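Local coordinates for ESAT-6/WXG100 secretion system protein (Streptococcus gallolyticus, PDB 7JQE) that is the EsaA subunit of the type VIIb secretion system, its extracellular region forming an elongated dimer that probably serves toxin export across the cell envelope, at residues A211-F214 with S215-E219; A449-G453 with N454-D458. One frame throughout, in Å; residues are numbered along the deposited sequence.

Interaction 1 of 2, residues A211-F214 with S215-E219; sequences ATLF and SKLEE
Ser215 reaches back one turn to Ala211, where its hydroxyl and its backbone N-H share a single acceptor. The main-chain bond, Ser215 N to Ala211 O, is 2.8 Å long. The hydroxyl approaches from above the carbonyl plane, with Ser215 OG 3.1 Å from Ala211 O. A chi1 of -75° swings OG beside the backbone N of its own residue, a rotamer from which a helical serine can reach the carbonyl four residues earlier. Successive i to i+4 bonds, Lys216 N to Thr212 O and Leu217 N to Leu213 O, carry helix 211-219 forward, a short amphipathic helix in the helical middle of the elongated chain. On its buried side Leu213 and Leu217 run alongside each other, both aimed in the same direction, touching at Leu213 CD1 and Leu217 CD1, 4.1 Å apart. Helix 396-427 covers this pair through Ile409 and Leu401, while Phe214 packs on Val228 and Tyr231 of helix 225-244. Lys216, which lies against Phe257 and Leu258, bends at chi2 (58°) and then runs straight, bringing Lys216 NZ within 2.8 Å of Glu219 OE1 in a salt bridge. The carboxylate of Glu218 instead bonds through OE2 to Ser225.

Interaction 2 of 2, residues A449-G453 with N454-D458; sequences ANMYG and NLTFD
The side-chain amides of Asn450 and Asn454 stand almost perpendicular, their planes 89° apart, and come no nearer than 4.1 Å between Asn450 ND2 and Asn454 ND2. At its edge the Asn454 amide donates to the main chain: Asn454 ND2 lies 2.7 Å from Asn450 O, with the bond in the carbonyl plane, the acceptor close to the amide plane and an N-H...O angle of 160°. With chi1 at 178°, CG of Asn454 is anti to its own N, which places the amide beside the carbonyl of Asn450. Asn450 ND2 is used differently, bonding to Ala445 O. The bend of selenomethionine Met451 at chi2 carries SE to 4.1 Å from both Asn454 ND2 and Thr456 CG2, and the Met451 chain lies roughly square to Thr456. Thr456 OG1 bonds to Asn459. The second subunit packs here too: Met451 lies on its Tyr452, and Tyr452 OH bonds to its Asn446 O, while Leu188 and Pro189 of the same chain also touch Tyr452. In the main chain, Asn454 N reaches Met451 O over 3.3 Å, from above the carbonyl plane. This closes a type II beta turn, Met451 to Asn454, with Gly453 at positive phi, by which the chain leaves helix 448-451 at the dimer interface.

How the interactions relate
Interaction 1 lies within one helix, 211-219, whereas interaction 2 follows the chain out of helix 448-451 into the loop before helix 462-491. The segments share no element, but helix 396-427 touches both, packing on 211-219 and bonding through Leu426 to Ala449; their nearest atoms are about 27 Å apart. Each is partly buried, but helices and loops of the same chain cover 211-219, whereas 449-458 is packed by both its own chain and the second subunit. In interaction 1 regular main-chain bonding leaves side chains to divide into a buried apolar face and a more exposed, largely polar one; in interaction 2 the helical pattern ends, and a side-chain amide takes up a carbonyl of the last turn.

Interaction 1 of 2, residues A211-F214 with S215-E219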
loop_
_atom_site.group_PDB
_atom_site.type_symbol
_atom_site.label_atom_id
_atom_site.label_comp_id
_atom_site.label_asym_id
_atom_site.label_seq_id
_atom_site.Cartn_x
_atom_site.Cartn_y
_atom_site.Cartn_z
ATOM N N ALA A 211 3.914 -22.878 7.097
ATOM C CA ALA A 211 4.068 -23.340 8.474
ATOM C C ALA A 211 5.502 -23.757 8.777
ATOM O O ALA A 211 6.142 -23.213 9.684
ATOM C CB ALA A 211 3.108 -24.499 8.742
ATOM N N THR A 212 6.016 -24.732 8.025
ATOM C CA THR A 212 7.353 -25.249 8.294
ATOM C C THR A 212 8.398 -24.141 8.214
ATOM O O THR A 212 9.231 -23.988 9.115
ATOM C CB THR A 212 7.680 -26.385 7.321
ATOM O OG1 THR A 212 7.631 -25.899 5.974
ATOM C CG2 THR A 212 6.667 -27.509 7.472
ATOM N N LEU A 213 8.355 -23.344 7.145
ATOM C CA LEU A 213 9.296 -22.237 6.997
ATOM C C LEU A 213 9.251 -21.304 8.201
ATOM O O LEU A 213 10.290 -20.957 8.774
ATOM C CB LEU A 213 8.993 -21.462 5.717
ATOM C CG LEU A 213 9.714 -20.122 5.596
ATOM C CD1 LEU A 213 11.189 -20.347 5.340
ATOM C CD2 LEU A 213 9.093 -19.261 4.502
ATOM N N PHE A 214 8.047 -20.873 8.588
ATOM C CA PHE A 214 7.919 -19.989 9.741
ATOM C C PHE A 214 8.387 -20.673 11.020
ATOM O O PHE A 214 8.906 -20.010 11.925
ATOM C CB PHE A 214 6.469 -19.518 9.882
ATOM C CG PHE A 214 6.063 -18.466 8.877
ATOM C CD1 PHE A 214 6.981 -17.531 8.417
ATOM C CD2 PHE A 214 4.759 -18.411 8.394
ATOM C CE1 PHE A 214 6.612 -16.563 7.493
ATOM C CE2 PHE A 214 4.378 -17.440 7.468
ATOM C CZ PHE A 214 5.305 -16.519 7.016
ATOM N N SER A 215 8.217 -21.993 11.113
ATOM C CA SER A 215 8.612 -22.700 12.327
ATOM C C SER A 215 10.127 -22.760 12.460
ATOM O O SER A 215 10.671 -22.544 13.549
ATOM C CB SER A 215 8.017 -24.108 12.333
ATOM O OG SER A 215 6.630 -24.075 12.625
ATOM N N LYS A 216 10.823 -23.050 11.364
ATOM C CA LYS A 216 12.277 -23.055 11.402
ATOM C C LYS A 216 12.813 -21.667 11.730
ATOM O O LYS A 216 13.640 -21.505 12.633
ATOM C CB LYS A 216 12.830 -23.560 10.069
ATOM C CG LYS A 216 14.291 -23.970 10.130
ATOM C CD LYS A 216 14.510 -25.057 11.172
ATOM C CE LYS A 216 15.970 -25.490 11.239
ATOM N NZ LYS A 216 16.188 -26.483 12.331
ATOM N N LEU A 217 12.335 -20.646 11.010
ATOM C CA LEU A 217 12.803 -19.284 11.253
ATOM C C LEU A 217 12.561 -18.858 12.694
ATOM O O LEU A 217 13.317 -18.042 13.238
ATOM C CB LEU A 217 12.116 -18.313 10.294
ATOM C CG LEU A 217 12.490 -18.356 8.810
ATOM C CD1 LEU A 217 11.743 -17.259 8.048
ATOM C CD2 LEU A 217 13.991 -18.207 8.628
ATOM N N GLU A 218 11.523 -19.398 13.328
ATOM C CA GLU A 218 11.223 -19.049 14.709
ATOM C C GLU A 218 12.067 -19.853 15.688
ATOM O O GLU A 218 12.368 -19.366 16.784
ATOM C CB GLU A 218 9.733 -19.262 14.976
ATOM C CG GLU A 218 9.168 -18.440 16.114
ATOM C CD GLU A 218 7.655 -18.428 16.114
ATOM O OE1 GLU A 218 7.060 -18.709 15.053
ATOM O OE2 GLU A 218 7.059 -18.139 17.173
ATOM N N GLU A 219 12.458 -21.076 15.314
ATOM C CA GLU A 219 13.352 -21.856 16.161
ATOM C C GLU A 219 14.751 -21.258 16.195
ATOM O O GLU A 219 15.422 -21.321 17.231
ATOM C CB GLU A 219 13.410 -23.308 15.682
ATOM C CG GLU A 219 14.412 -24.184 16.446
ATOM C CD GLU A 219 15.730 -24.385 15.703
ATOM O OE1 GLU A 219 15.694 -24.717 14.497
ATOM O OE2 GLU A 219 16.804 -24.217 16.326
#

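Interaction 2 of 2, residues A449-G453 with N454-D458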
loop_
_atom_site.group_PDB
_atom_site.type_symbol
_atom_site.label_atom_id
_atom_site.label_comp_id
_atom_site.label_asym_id
_atom_site.label_seq_id
_atom_site.Cartn_x
_atom_site.Cartn_y
_atom_site.Cartn_z
ATOM N N ALA A 449 -11.869 2.323 -2.706
ATOM C CA ALA A 449 -12.512 1.666 -3.837
ATOM C C ALA A 449 -13.894 2.238 -4.097
ATOM O O ALA A 449 -14.367 2.231 -5.238
ATOM C CB ALA A 449 -12.610 0.161 -3.597
ATOM N N ASN A 450 -14.556 2.734 -3.056
ATOM C CA ASN A 450 -15.917 3.224 -3.185
ATOM C C ASN A 450 -16.010 4.736 -3.316
ATOM O O ASN A 450 -17.033 5.226 -3.796
ATOM C CB ASN A 450 -16.755 2.773 -1.984
ATOM C CG ASN A 450 -18.175 3.300 -2.038
ATOM O OD1 ASN A 450 -18.961 2.902 -2.895
ATOM N ND2 ASN A 450 -18.513 4.198 -1.117
HETATM N N MSE A 451 -14.967 5.472 -2.927
HETATM C CA MSE A 451 -14.990 6.931 -2.876
HETATM C C MSE A 451 -14.170 7.620 -3.970
HETATM O O MSE A 451 -14.185 8.848 -4.079
HETATM C CB MSE A 451 -14.497 7.406 -1.507
HETATM C CG MSE A 451 -15.472 7.129 -0.374
HETATM SE SE MSE A 451 -17.111 8.163 -0.641
HETATM C CE MSE A 451 -18.145 7.612 0.921
ATOM N N TYR A 452 -13.461 6.847 -4.784
ATOM C CA TYR A 452 -12.684 7.427 -5.876
ATOM C C TYR A 452 -13.604 8.131 -6.872
ATOM O O TYR A 452 -14.475 7.504 -7.477
ATOM C CB TYR A 452 -11.880 6.334 -6.574
ATOM C CG TYR A 452 -10.841 6.829 -7.559
ATOM C CD1 TYR A 452 -11.212 7.287 -8.820
ATOM C CD2 TYR A 452 -9.484 6.810 -7.238
ATOM C CE1 TYR A 452 -10.262 7.731 -9.727
ATOM C CE2 TYR A 452 -8.528 7.251 -8.138
ATOM C CZ TYR A 452 -8.921 7.706 -9.381
ATOM O OH TYR A 452 -7.968 8.143 -10.275
ATOM N N GLY A 453 -13.401 9.433 -7.044
ATOM C CA GLY A 453 -14.205 10.218 -7.977
ATOM C C GLY A 453 -15.691 10.105 -7.731
ATOM O O GLY A 453 -16.478 10.117 -8.686
ATOM N N ASN A 454 -16.097 10.002 -6.467
ATOM C CA ASN A 454 -17.476 9.707 -6.092
ATOM C C ASN A 454 -18.028 10.844 -5.241
ATOM O O ASN A 454 -17.645 10.996 -4.075
ATOM C CB ASN A 454 -17.559 8.378 -5.340
ATOM C CG ASN A 454 -18.970 8.054 -4.876
ATOM O OD1 ASN A 454 -19.931 8.734 -5.241
ATOM N ND2 ASN A 454 -19.098 7.004 -4.074
ATOM N N LEU A 455 -18.920 11.645 -5.818
ATOM C CA LEU A 455 -19.754 12.547 -5.036
ATOM C C LEU A 455 -21.002 11.780 -4.622
ATOM O O LEU A 455 -21.732 11.268 -5.478
ATOM C CB LEU A 455 -20.125 13.800 -5.828
ATOM C CG LEU A 455 -21.090 14.737 -5.089
ATOM C CD1 LEU A 455 -20.442 15.264 -3.816
ATOM C CD2 LEU A 455 -21.575 15.885 -5.979
ATOM N N THR A 456 -21.228 11.672 -3.319
ATOM C CA THR A 456 -22.383 10.957 -2.803
ATOM C C THR A 456 -23.547 11.922 -2.594
ATOM O O THR A 456 -23.366 13.134 -2.460
ATOM C CB THR A 456 -22.050 10.263 -1.485
ATOM O OG1 THR A 456 -21.640 11.248 -0.529
ATOM C CG2 THR A 456 -20.917 9.232 -1.674
ATOM N N PHE A 457 -24.758 11.362 -2.569
ATOM C CA PHE A 457 -25.934 12.171 -2.281
ATOM C C PHE A 457 -25.740 13.000 -1.018
ATOM O O PHE A 457 -26.126 14.174 -0.973
ATOM C CB PHE A 457 -27.163 11.274 -2.142
ATOM C CG PHE A 457 -28.432 12.032 -1.889
ATOM C CD1 PHE A 457 -29.153 12.566 -2.943
ATOM C CD2 PHE A 457 -28.902 12.216 -0.598
ATOM C CE1 PHE A 457 -30.321 13.271 -2.715
ATOM C CE2 PHE A 457 -30.074 12.917 -0.362
ATOM C CZ PHE A 457 -30.783 13.448 -1.422
ATOM N N ASP A 458 -25.138 12.410 0.015
ATOM C CA ASP A 458 -25.046 13.093 1.302
ATOM C C ASP A 458 -24.018 14.212 1.271
ATOM O O ASP A 458 -24.240 15.283 1.848
ATOM C CB ASP A 458 -24.707 12.095 2.407
ATOM C CG ASP A 458 -25.788 11.058 2.605
ATOM O OD1 ASP A 458 -26.982 11.414 2.497
ATOM O OD2 ASP A 458 -25.442 9.885 2.862
#